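Local coordinates for 3-oxoacyl-[acyl-carrier-protein] synthase 3 (Micrococcus luteus NCTC 2665, PDB 4EWP) that probably catalyses the first condensation of bacterial fatty acid synthesis, joining an acetyl group from acetyl-CoA to malonyl-ACP with loss of carbon dioxide, at residues 132-135 and 136-140; 263-266 and 267-270; 159-162 and 163-166; 150-153 and 154-157; 242-246 and 247-251. All coordinates share one frame; numbering follows the deposited sequence.

How the contacts relate
Going from the N terminus, contact 1 comes first, on the last turns of helix 125-138. Strand 144-152 follows and runs out into contact 4, whose short turn leads on to contact 3 in the same loop before strand 170-180. These two touch, Val-157 CG1 lying 3.8 Å from Ser-165 O. Much later, contact 5 lies inside helix 240-262, and contact 2 is the link from that helix to strand 269-274. All five are local and strictly in series: none nests in or crosses another, and none closes a long loop. Contacts 1, 4 and 2 also reach the second subunit, while contacts 4, 3 and 5 lie nearer the predicted active-site residues.

Contact 1. Residues 132-135 and 136-140; sequences QADA and LVRSG
Asp-134 and Arg-138, one turn apart on helix 125-138, hold each other side-on. Arg-138 NE reaches Asp-134 OD1 at 3.1 Å and Arg-138 NH2 reaches Asp-134 OD2 at 2.9 Å, so each carboxylate oxygen gets its own nitrogen. The acid lies at the edge of the guanidinium and close to its plane, yet both nitrogens meet the carboxylate from above, the two planes being 33° apart. The arginine chain is bent at chi3 (-55°), which folds the guanidinium back over the preceding turn. This salt bridge has further ties: Asp-134 OD1 also bonds Ser-14, and Arg-138 NH1 bonds Ser-139 O of the second subunit, which probably helps fix the guanidinium in the interface.

The tight side is the apolar one. Ala-133, Leu-136 and Val-137 face strands of the neighbouring sheet, with Val-145 meeting all three, while the main chain beneath runs in regular helical bonds such as Leu-136 N to Gln-132 O (2.8 Å). The more open part is the very end, at Gly-140, which is partly exposed; Ser-139 before it is still buried, against Ala-135 of the second subunit. Ser-139 OG gives a 2.8 Å hydrogen bond to Ala-135 O, while Ser-139 N makes just a weak one to the same oxygen. Positive phi at Gly-140 (74°) goes with two bonds back into the last turn, one being Gly-140 N to Val-137 O (3.1 Å): a Schellman motif, here ending a core helix of the thiolase fold beside the dimer interface.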
loop_
_atom_site.group_PDB
_atom_site.type_symbol
_atom_site.label_atom_id
_atom_site.label_comp_id
_atom_site.label_asym_id
_atom_site.label_seq_id
_atom_site.Cartn_x
_atom_site.Cartn_y
_atom_site.Cartn_z
ATOM N N GLN A 132 5.711 -8.692 -5.327
ATOM C CA GLN A 132 4.314 -9.048 -5.104
ATOM C C GLN A 132 3.701 -9.673 -6.358
ATOM O O GLN A 132 3.120 -10.750 -6.306
ATOM C CB GLN A 132 3.522 -7.814 -4.660
ATOM C CG GLN A 132 3.835 -7.354 -3.248
ATOM C CD GLN A 132 3.273 -5.983 -2.966
ATOM O OE1 GLN A 132 2.084 -5.742 -3.161
ATOM N NE2 GLN A 132 4.120 -5.076 -2.516
ATOM N N ALA A 133 3.872 -8.992 -7.485
ATOM C CA ALA A 133 3.388 -9.477 -8.772
ATOM C C ALA A 133 3.911 -10.891 -9.056
ATOM O O ALA A 133 3.148 -11.787 -9.433
ATOM C CB ALA A 133 3.805 -8.508 -9.895
ATOM N N ASP A 134 5.213 -11.082 -8.867
ATOM C CA ASP A 134 5.841 -12.388 -9.064
ATOM C C ASP A 134 5.162 -13.441 -8.179
ATOM O O ASP A 134 4.835 -14.558 -8.633
ATOM C CB ASP A 134 7.344 -12.279 -8.758
ATOM C CG ASP A 134 8.062 -13.614 -8.836
ATOM O OD1 ASP A 134 7.979 -14.285 -9.881
ATOM O OD2 ASP A 134 8.716 -13.998 -7.851
ATOM N N ALA A 135 4.950 -13.089 -6.912
ATOM C CA ALA A 135 4.275 -13.994 -5.982
ATOM C C ALA A 135 2.854 -14.325 -6.454
ATOM O O ALA A 135 2.436 -15.482 -6.403
ATOM C CB ALA A 135 4.236 -13.400 -4.574
ATOM N N LEU A 136 2.120 -13.302 -6.888
ATOM C CA LEU A 136 0.761 -13.480 -7.398
ATOM C C LEU A 136 0.739 -14.416 -8.614
ATOM O O LEU A 136 -0.126 -15.265 -8.723
ATOM C CB LEU A 136 0.131 -12.118 -7.753
ATOM C CG LEU A 136 -0.149 -11.166 -6.574
ATOM C CD1 LEU A 136 -0.552 -9.757 -7.067
ATOM C CD2 LEU A 136 -1.195 -11.724 -5.617
ATOM N N VAL A 137 1.702 -14.267 -9.520
ATOM C CA VAL A 137 1.758 -15.108 -10.713
ATOM C C VAL A 137 2.144 -16.544 -10.355
ATOM O O VAL A 137 1.506 -17.490 -10.798
ATOM C CB VAL A 137 2.752 -14.526 -11.766
ATOM C CG1 VAL A 137 2.986 -15.510 -12.890
ATOM C CG2 VAL A 137 2.238 -13.185 -12.324
ATOM N N ARG A 138 3.177 -16.716 -9.532
ATOM C CA ARG A 138 3.658 -18.065 -9.244
ATOM C C ARG A 138 2.782 -18.857 -8.267
ATOM O O ARG A 138 2.947 -20.078 -8.144
ATOM C CB ARG A 138 5.130 -18.067 -8.816
ATOM C CG ARG A 138 6.087 -17.869 -9.996
ATOM C CD ARG A 138 7.563 -17.950 -9.587
ATOM N NE ARG A 138 7.841 -17.010 -8.515
ATOM C CZ ARG A 138 8.049 -17.365 -7.249
ATOM N NH1 ARG A 138 8.048 -18.656 -6.928
ATOM N NH2 ARG A 138 8.267 -16.433 -6.313
ATOM N N SER A 139 1.838 -18.181 -7.606
ATOM C CA SER A 139 0.882 -18.884 -6.747
ATOM C C SER A 139 -0.429 -19.151 -7.483
ATOM O O SER A 139 -1.362 -19.724 -6.914
ATOM C CB SER A 139 0.598 -18.108 -5.452
ATOM O OG SER A 139 0.034 -16.834 -5.730
ATOM N N GLY A 140 -0.501 -18.719 -8.741
ATOM C CA GLY A 140 -1.683 -18.931 -9.558
ATOM C C GLY A 140 -2.845 -18.020 -9.170
ATOM O O GLY A 140 -3.984 -18.254 -9.567
#

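Contact 2. Residues 263-266 and 267-270; sequences GVEP and EDLA
Pro-266, Glu-267 and Asp-268 carry this short turn between helix 240-262 and strand 269-274. Pro-266 has the most surface buried by the contact: the carboxylate of Glu-267 folds back alongside its ring, pointing the same way, with Glu-267 OE1 3.2 Å from Pro-266 CD. A bend at chi2 (64°) brings the glutamate round to the ring. The proline nitrogen has no proton to offer, so this approach is packing and not a hydrogen bond.

Asp-268 likewise reaches back, to Glu-265. Its OD2 accepts the backbone Glu-265 N at 3.0 Å in a nearly straight bond (168°), on the anti side of the carboxylate and somewhat out of its plane. In return Asp-268 N bonds Glu-265 O at 2.8 Å, so the two residues exchange bonds across one 3-10 turn. The next step repeats the pattern, Leu-269 N to Pro-266 O at 3.1 Å. On the inner side Val-264 CG1 lies 3.9 Å from Asp-268 CB and loosely meets Leu-269.

Val-264, Pro-266 and Leu-269 all pack on Leu-259 of helix 240-262, and Pro-266 also meets Leu-291. Leu-269 leans on Leu-332 of strand 330-337, while Val-3 of the second subunit covers Val-264 and Asp-268. At the corner, Ala-270 joins the sheet by backbone bonds to Val-296 and Leu-330.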
loop_
_atom_site.group_PDB
_atom_site.type_symbol
_atom_site.label_atom_id
_atom_site.label_comp_id
_atom_site.label_asym_id
_atom_site.label_seq_id
_atom_site.Cartn_x
_atom_site.Cartn_y
_atom_site.Cartn_z
ATOM N N GLY A 263 21.493 -17.114 -9.277
ATOM C CA GLY A 263 22.412 -18.044 -9.903
ATOM C C GLY A 263 23.141 -17.423 -11.085
ATOM O O GLY A 263 23.316 -18.053 -12.131
ATOM N N VAL A 264 23.587 -16.184 -10.904
ATOM C CA VAL A 264 24.035 -15.349 -12.010
ATOM C C VAL A 264 25.285 -14.565 -11.605
ATOM O O VAL A 264 25.438 -14.194 -10.440
ATOM C CB VAL A 264 22.866 -14.407 -12.451
ATOM C CG1 VAL A 264 23.365 -13.113 -13.046
ATOM C CG2 VAL A 264 21.918 -15.134 -13.407
ATOM N N GLU A 265 26.195 -14.349 -12.551
ATOM C CA GLU A 265 27.389 -13.543 -12.298
ATOM C C GLU A 265 27.242 -12.221 -13.046
ATOM O O GLU A 265 26.483 -12.147 -14.011
ATOM C CB GLU A 265 28.641 -14.274 -12.780
ATOM C CG GLU A 265 28.770 -15.711 -12.287
ATOM C CD GLU A 265 29.429 -15.821 -10.920
ATOM O OE1 GLU A 265 29.137 -14.990 -10.034
ATOM O OE2 GLU A 265 30.251 -16.746 -10.736
ATOM N N PRO A 266 27.964 -11.174 -12.610
ATOM C CA PRO A 266 27.886 -9.860 -13.270
ATOM C C PRO A 266 28.142 -9.932 -14.787
ATOM O O PRO A 266 27.587 -9.136 -15.553
ATOM C CB PRO A 266 28.997 -9.064 -12.580
ATOM C CG PRO A 266 29.132 -9.705 -11.244
ATOM C CD PRO A 266 28.924 -11.170 -11.494
ATOM N N GLU A 267 28.964 -10.897 -15.199
ATOM C CA GLU A 267 29.267 -11.176 -16.598
ATOM C C GLU A 267 28.041 -11.628 -17.394
ATOM O O GLU A 267 28.003 -11.486 -18.612
ATOM C CB GLU A 267 30.349 -12.264 -16.683
ATOM C CG GLU A 267 31.741 -11.817 -16.251
ATOM C CD GLU A 267 31.858 -11.420 -14.764
ATOM O OE1 GLU A 267 30.877 -11.521 -14.000
ATOM O OE2 GLU A 267 32.957 -10.999 -14.345
ATOM N N ASP A 268 27.058 -12.197 -16.700
ATOM C CA ASP A 268 25.812 -12.661 -17.320
ATOM C C ASP A 268 24.788 -11.538 -17.518
ATOM O O ASP A 268 23.787 -11.716 -18.221
ATOM C CB ASP A 268 25.191 -13.774 -16.474
ATOM C CG ASP A 268 26.081 -14.996 -16.372
ATOM O OD1 ASP A 268 26.670 -15.373 -17.413
ATOM O OD2 ASP A 268 26.198 -15.571 -15.261
ATOM N N LEU A 269 25.031 -10.388 -16.894
ATOM C CA LEU A 269 24.109 -9.248 -16.993
ATOM C C LEU A 269 24.240 -8.512 -18.325
ATOM O O LEU A 269 25.344 -8.311 -18.820
ATOM C CB LEU A 269 24.336 -8.255 -15.843
ATOM C CG LEU A 269 24.036 -8.737 -14.419
ATOM C CD1 LEU A 269 24.390 -7.680 -13.367
ATOM C CD2 LEU A 269 22.563 -9.133 -14.304
ATOM N N ALA A 270 23.112 -8.111 -18.905
ATOM C CA ALA A 270 23.132 -7.193 -20.035
ATOM C C ALA A 270 22.997 -5.763 -19.533
ATOM O O ALA A 270 23.381 -4.817 -20.215
ATOM C CB ALA A 270 22.018 -7.505 -21.003
#

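Contact 3. Residues 159-162 and 163-166; sequences PTDR and SISF
Asp-161 collects four donors on its carboxylate, all from the three residues 163-165. With CG trans to the main-chain nitrogen (chi1 163°), the group swings over the turn ahead of it. Asp-161 OD1 takes Ser-163 OG at 2.7 Å through its syn lone pair, and Ser-163 N at 2.9 Å from well above the carboxylate plane. Asp-161 OD2 takes Ile-164 N on its syn side and Ser-165 N (2.7 Å) on its anti side, both from the same face. The bond of OD1 to the amide two residues on makes this an Asx turn, and Ile-164 N and Ser-165 N carry the same carboxylate on to the start of the 3-10 segment at Ser-165.

Ser-165 holds its hydroxyl between its own N and carbonyl carbon (chi1 71°), from where OG gives a short 2.5 Å bond to Asp-161 O, in the carbonyl plane. Ile-164 places CG2 only 3.1 Å from Asp-161 OD2, and its side chain lies about 6 Å from that of Asn-306, a predicted active-site residue. The Phe-166 ring turns back with its edge to the chain, CE1 being 3.6 Å from Arg-162 O, and packs on Trp-43, Ile-44 and Thr-48 of helix 41-48.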
loop_
_atom_site.group_PDB
_atom_site.type_symbol
_atom_site.label_atom_id
_atom_site.label_comp_id
_atom_site.label_asym_id
_atom_site.label_seq_id
_atom_site.Cartn_x
_atom_site.Cartn_y
_atom_site.Cartn_z
ATOM N N PRO A 159 10.998 24.108 -1.660
ATOM C CA PRO A 159 11.914 24.805 -2.576
ATOM C C PRO A 159 13.155 25.363 -1.866
ATOM O O PRO A 159 14.172 25.621 -2.522
ATOM C CB PRO A 159 11.063 25.957 -3.123
ATOM C CG PRO A 159 9.652 25.575 -2.857
ATOM C CD PRO A 159 9.656 24.711 -1.633
ATOM N N THR A 160 13.068 25.555 -0.552
ATOM C CA THR A 160 14.204 26.042 0.225
ATOM C C THR A 160 15.036 24.896 0.800
ATOM O O THR A 160 16.057 25.133 1.447
ATOM C CB THR A 160 13.755 26.951 1.389
ATOM O OG1 THR A 160 12.935 26.203 2.298
ATOM C CG2 THR A 160 12.974 28.144 0.867
ATOM N N ASP A 161 14.596 23.657 0.575
ATOM C CA ASP A 161 15.306 22.489 1.103
ATOM C C ASP A 161 16.537 22.116 0.277
ATOM O O ASP A 161 16.425 21.828 -0.922
ATOM C CB ASP A 161 14.358 21.286 1.197
ATOM C CG ASP A 161 15.099 19.961 1.341
ATOM O OD1 ASP A 161 15.821 19.793 2.354
ATOM O OD2 ASP A 161 14.940 19.085 0.449
ATOM N N ARG A 162 17.709 22.097 0.905
ATOM C CA ARG A 162 18.896 21.647 0.185
ATOM C C ARG A 162 19.287 20.181 0.414
ATOM O O ARG A 162 20.316 19.729 -0.085
ATOM C CB ARG A 162 20.096 22.593 0.371
ATOM C CG ARG A 162 20.074 23.469 1.616
ATOM C CD ARG A 162 20.970 24.707 1.427
ATOM N NE ARG A 162 22.197 24.401 0.690
ATOM C CZ ARG A 162 23.352 24.068 1.261
ATOM N NH1 ARG A 162 23.437 24.004 2.585
ATOM N NH2 ARG A 162 24.421 23.799 0.514
ATOM N N SER A 163 18.463 19.421 1.125
ATOM C CA SER A 163 18.792 18.007 1.328
ATOM C C SER A 163 18.310 17.125 0.185
ATOM O O SER A 163 18.971 16.150 -0.163
ATOM C CB SER A 163 18.279 17.471 2.672
ATOM O OG SER A 163 16.872 17.281 2.668
ATOM N N ILE A 164 17.174 17.460 -0.417
ATOM C CA ILE A 164 16.593 16.553 -1.409
ATOM C C ILE A 164 15.736 17.214 -2.496
ATOM O O ILE A 164 15.621 16.684 -3.602
ATOM C CB ILE A 164 15.744 15.465 -0.713
ATOM C CG1 ILE A 164 15.466 14.289 -1.657
ATOM C CG2 ILE A 164 14.460 16.071 -0.191
ATOM C CD1 ILE A 164 14.974 13.043 -0.949
ATOM N N SER A 165 15.139 18.362 -2.190
ATOM C CA SER A 165 14.159 18.969 -3.090
ATOM C C SER A 165 14.567 18.950 -4.567
ATOM O O SER A 165 13.836 18.453 -5.419
ATOM C CB SER A 165 13.860 20.410 -2.662
ATOM O OG SER A 165 14.965 21.260 -2.925
ATOM N N PHE A 166 15.735 19.498 -4.872
ATOM C CA PHE A 166 16.125 19.694 -6.266
ATOM C C PHE A 166 16.460 18.382 -6.982
ATOM O O PHE A 166 16.615 18.376 -8.207
ATOM C CB PHE A 166 17.309 20.645 -6.346
ATOM C CG PHE A 166 18.514 20.144 -5.623
ATOM C CD1 PHE A 166 18.688 20.417 -4.274
ATOM C CD2 PHE A 166 19.451 19.365 -6.280
ATOM C CE1 PHE A 166 19.790 19.943 -3.596
ATOM C CE2 PHE A 166 20.560 18.886 -5.616
ATOM C CZ PHE A 166 20.733 19.174 -4.265
#

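Contact 4. Residues 150-153 and 154-157; sequences VERL and SDVV
The guanidinium of Arg-152 and the carboxylate of Asp-155 stand nearly perpendicular, their planes 86° apart. A single oxygen does the work: Asp-155 OD2 sits at the guanidinium edge, in its plane, and takes Arg-152 NE at 2.7 Å in a fairly straight bond (161°), with a weak second one from Arg-152 NH2 at 3.2 Å. From the acid's own side the nitrogen arrives above the carboxylate plane. The arginine runs out extended and bends at chi3 (66°), which turns its NE edge to the aspartate. Its NH1 bonds Ala-58 O, while Asp-155 OD1 makes a salt bridge with Arg-210 of the second subunit, so both ends of the pair are held.

Ser-154 stands beside this pair, its OG 3.6 Å from Arg-152 CG and hydrogen-bonded to Asp-170. Beneath, two successive backbone bonds, Asp-155 N to Arg-152 O (3.0 Å) and Val-156 N to Leu-153 O (2.9 Å), wind the chain into a 3-10 turn. Val-156 CG2 packs against that same Leu-153 O at 3.3 Å.

The result is a 3-10 turn at the exit of core strand 144-152 in a thiolase fold. Its Leu-153 side chain lies about 5 Å from that of Asn-306 and about 6 Å from that of Cys-123, both predicted active-site residues.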
loop_
_atom_site.group_PDB
_atom_site.type_symbol
_atom_site.label_atom_id
_atom_site.label_comp_id
_atom_site.label_asym_id
_atom_site.label_seq_id
_atom_site.Cartn_x
_atom_site.Cartn_y
_atom_site.Cartn_z
ATOM N N VAL A 150 4.911 5.238 -9.551
ATOM C CA VAL A 150 4.461 6.560 -10.006
ATOM C C VAL A 150 4.474 7.578 -8.872
ATOM O O VAL A 150 4.113 7.261 -7.746
ATOM C CB VAL A 150 3.048 6.490 -10.678
ATOM C CG1 VAL A 150 2.042 5.755 -9.791
ATOM C CG2 VAL A 150 2.533 7.877 -11.045
ATOM N N GLU A 151 4.916 8.794 -9.168
ATOM C CA GLU A 151 5.029 9.825 -8.153
ATOM C C GLU A 151 4.893 11.205 -8.768
ATOM O O GLU A 151 5.408 11.472 -9.859
ATOM C CB GLU A 151 6.406 9.762 -7.467
ATOM C CG GLU A 151 6.813 8.425 -6.850
ATOM C CD GLU A 151 6.130 8.136 -5.529
ATOM O OE1 GLU A 151 5.122 8.789 -5.207
ATOM O OE2 GLU A 151 6.601 7.242 -4.803
ATOM N N ARG A 152 4.211 12.094 -8.065
ATOM C CA ARG A 152 4.381 13.511 -8.328
ATOM C C ARG A 152 5.073 14.093 -7.098
ATOM O O ARG A 152 4.450 14.750 -6.260
ATOM C CB ARG A 152 3.053 14.226 -8.650
ATOM C CG ARG A 152 3.279 15.646 -9.235
ATOM C CD ARG A 152 2.060 16.223 -9.948
ATOM N NE ARG A 152 0.948 16.468 -9.040
ATOM C CZ ARG A 152 -0.279 16.823 -9.419
ATOM N NH1 ARG A 152 -0.576 16.973 -10.711
ATOM N NH2 ARG A 152 -1.221 17.011 -8.500
ATOM N N LEU A 153 6.368 13.813 -6.993
ATOM C CA LEU A 153 7.176 14.241 -5.857
ATOM C C LEU A 153 7.212 15.755 -5.717
ATOM O O LEU A 153 7.453 16.274 -4.628
ATOM C CB LEU A 153 8.608 13.726 -6.011
ATOM C CG LEU A 153 8.833 12.216 -5.947
ATOM C CD1 LEU A 153 10.237 11.883 -6.369
ATOM C CD2 LEU A 153 8.577 11.712 -4.529
ATOM N N SER A 154 6.995 16.471 -6.816
ATOM C CA SER A 154 7.058 17.923 -6.753
ATOM C C SER A 154 5.968 18.464 -5.820
ATOM O O SER A 154 6.045 19.599 -5.355
ATOM C CB SER A 154 6.976 18.549 -8.151
ATOM O OG SER A 154 5.824 18.098 -8.843
ATOM N N ASP A 155 4.961 17.648 -5.525
ATOM C CA ASP A 155 3.925 18.078 -4.582
ATOM C C ASP A 155 4.402 18.111 -3.136
ATOM O O ASP A 155 3.778 18.771 -2.304
ATOM C CB ASP A 155 2.681 17.197 -4.668
ATOM C CG ASP A 155 1.803 17.565 -5.821
ATOM O OD1 ASP A 155 1.823 18.753 -6.225
ATOM O OD2 ASP A 155 1.105 16.662 -6.325
ATOM N N VAL A 156 5.490 17.392 -2.844
ATOM C CA VAL A 156 6.022 17.328 -1.485
ATOM C C VAL A 156 7.489 17.789 -1.320
ATOM O O VAL A 156 8.182 17.348 -0.403
ATOM C CB VAL A 156 5.864 15.919 -0.887
ATOM C CG1 VAL A 156 4.414 15.649 -0.539
ATOM C CG2 VAL A 156 6.387 14.863 -1.861
ATOM N N VAL A 157 7.961 18.680 -2.182
ATOM C CA VAL A 157 9.283 19.260 -1.971
ATOM C C VAL A 157 9.181 20.663 -1.380
ATOM O O VAL A 157 8.220 21.386 -1.631
ATOM C CB VAL A 157 10.135 19.292 -3.262
ATOM C CG1 VAL A 157 10.503 17.883 -3.692
ATOM C CG2 VAL A 157 9.417 20.029 -4.375
#

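Contact 5. Residues 242-246 and 247-251; sequences SVFRW and AVWSM
Trp-246 O accepts both Ser-250 N (3.0 Å) and Met-251 N (3.2 Å), the second an i+5 bond that marks a wider pi-type turn inside helix 240-262, and the axes of 242-246 and 247-251 stand 33° apart.

On one flank Val-248 lies alongside Phe-244, pointing the same way, and sets CG2 over one face of the phenyl ring, 4.0 Å from its centroid: a CH-pi contact. Its other methyl, CG1, covers a face of the Trp-249 indole. Phe-244 and Trp-249 themselves meet obliquely, with planes 73° apart and Phe-244 CE2 4.0 Å from Trp-249 NE1. Trp-249 CG lies opposite its own carbonyl carbon (chi1 -43°), which brings the indole back so that the CD1 edge comes 3.0 Å from Arg-245 O.

Elsewhere round the helix Trp-246 and Met-251 form a Met-aromatic contact. The thioether crosses the indole, with Met-251 CE 3.7 Å from Trp-246 CZ2 and Met-251 SD 4.6 Å from the centroid of the six-membered ring. Ser-250 CB fills in beside Trp-246 CD1 at 3.6 Å.

Trp-246, Ala-247 and Met-251 rest on Phe-336 of strand 330-337, whereas Phe-244, Val-248 and Trp-249 pack against helix 279-288.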
loop_
_atom_site.group_PDB
_atom_site.type_symbol
_atom_site.label_atom_id
_atom_site.label_comp_id
_atom_site.label_asym_id
_atom_site.label_seq_id
_atom_site.Cartn_x
_atom_site.Cartn_y
_atom_site.Cartn_z
ATOM N N SER A 242 24.114 9.972 5.223
ATOM C CA SER A 242 23.698 8.625 5.622
ATOM C C SER A 242 23.145 7.839 4.440
ATOM O O SER A 242 23.486 6.667 4.248
ATOM C CB SER A 242 22.672 8.657 6.756
ATOM O OG SER A 242 23.263 9.181 7.921
ATOM N N VAL A 243 22.306 8.483 3.639
ATOM C CA VAL A 243 21.753 7.809 2.468
ATOM C C VAL A 243 22.855 7.247 1.581
ATOM O O VAL A 243 22.773 6.096 1.155
ATOM C CB VAL A 243 20.848 8.725 1.644
ATOM C CG1 VAL A 243 20.506 8.070 0.316
ATOM C CG2 VAL A 243 19.586 9.040 2.428
ATOM N N PHE A 244 23.893 8.048 1.325
ATOM C CA PHE A 244 24.997 7.613 0.457
ATOM C C PHE A 244 25.712 6.372 0.997
ATOM O O PHE A 244 25.909 5.396 0.268
ATOM C CB PHE A 244 26.010 8.737 0.225
ATOM C CG PHE A 244 27.166 8.334 -0.663
ATOM C CD1 PHE A 244 27.085 8.483 -2.046
ATOM C CD2 PHE A 244 28.324 7.785 -0.119
ATOM C CE1 PHE A 244 28.147 8.106 -2.867
ATOM C CE2 PHE A 244 29.380 7.401 -0.934
ATOM C CZ PHE A 244 29.292 7.566 -2.313
ATOM N N ARG A 245 26.110 6.411 2.266
ATOM C CA ARG A 245 26.796 5.272 2.877
ATOM C C ARG A 245 25.959 4.001 2.798
ATOM O O ARG A 245 26.474 2.920 2.508
ATOM C CB ARG A 245 27.180 5.562 4.330
ATOM C CG ARG A 245 28.382 6.451 4.456
ATOM C CD ARG A 245 28.876 6.541 5.883
ATOM N NE ARG A 245 27.887 7.139 6.762
ATOM C CZ ARG A 245 27.808 8.437 7.017
ATOM N NH1 ARG A 245 28.653 9.281 6.456
ATOM N NH2 ARG A 245 26.875 8.897 7.832
ATOM N N TRP A 246 24.665 4.134 3.046
ATOM C CA TRP A 246 23.763 2.981 2.993
ATOM C C TRP A 246 23.504 2.566 1.537
ATOM O O TRP A 246 23.692 1.407 1.153
ATOM C CB TRP A 246 22.458 3.327 3.737
ATOM C CG TRP A 246 21.369 2.305 3.663
ATOM C CD1 TRP A 246 21.293 1.141 4.367
ATOM C CD2 TRP A 246 20.173 2.371 2.863
ATOM N NE1 TRP A 246 20.137 0.468 4.040
ATOM C CE2 TRP A 246 19.434 1.202 3.120
ATOM C CE3 TRP A 246 19.660 3.306 1.959
ATOM C CZ2 TRP A 246 18.217 0.939 2.504
ATOM C CZ3 TRP A 246 18.460 3.047 1.343
ATOM C CH2 TRP A 246 17.742 1.875 1.624
ATOM N N ALA A 247 23.087 3.534 0.730
ATOM C CA ALA A 247 22.721 3.295 -0.667
ATOM C C ALA A 247 23.769 2.517 -1.450
ATOM O O ALA A 247 23.436 1.703 -2.316
ATOM C CB ALA A 247 22.447 4.618 -1.366
ATOM N N VAL A 248 25.035 2.802 -1.171
ATOM C CA VAL A 248 26.139 2.211 -1.914
ATOM C C VAL A 248 26.666 0.944 -1.249
ATOM O O VAL A 248 26.639 -0.122 -1.848
ATOM C CB VAL A 248 27.312 3.211 -2.069
ATOM C CG1 VAL A 248 28.521 2.522 -2.689
ATOM C CG2 VAL A 248 26.883 4.408 -2.903
ATOM N N TRP A 249 27.138 1.064 -0.010
ATOM C CA TRP A 249 27.855 -0.025 0.650
ATOM C C TRP A 249 26.939 -1.088 1.254
ATOM O O TRP A 249 27.336 -2.246 1.388
ATOM C CB TRP A 249 28.800 0.547 1.705
ATOM C CG TRP A 249 29.517 1.750 1.170
ATOM C CD1 TRP A 249 29.266 3.057 1.470
ATOM C CD2 TRP A 249 30.550 1.758 0.190
ATOM N NE1 TRP A 249 30.096 3.878 0.757
ATOM C CE2 TRP A 249 30.895 3.105 -0.043
ATOM C CE3 TRP A 249 31.228 0.758 -0.512
ATOM C CZ2 TRP A 249 31.887 3.480 -0.943
ATOM C CZ3 TRP A 249 32.213 1.130 -1.399
ATOM C CH2 TRP A 249 32.534 2.481 -1.608
ATOM N N SER A 250 25.710 -0.712 1.601
ATOM C CA SER A 250 24.750 -1.698 2.079
ATOM C C SER A 250 24.007 -2.375 0.924
ATOM O O SER A 250 23.893 -3.601 0.870
ATOM C CB SER A 250 23.766 -1.062 3.062
ATOM O OG SER A 250 24.376 -0.918 4.330
ATOM N N MET A 251 23.510 -1.568 -0.004
ATOM C CA MET A 251 22.817 -2.095 -1.158
ATOM C C MET A 251 23.722 -2.945 -2.050
ATOM O O MET A 251 23.249 -3.843 -2.732
ATOM C CB MET A 251 22.146 -0.972 -1.942
ATOM C CG MET A 251 21.002 -0.306 -1.163
ATOM S SD MET A 251 19.673 -1.431 -0.643
ATOM C CE MET A 251 20.138 -1.868 1.032
#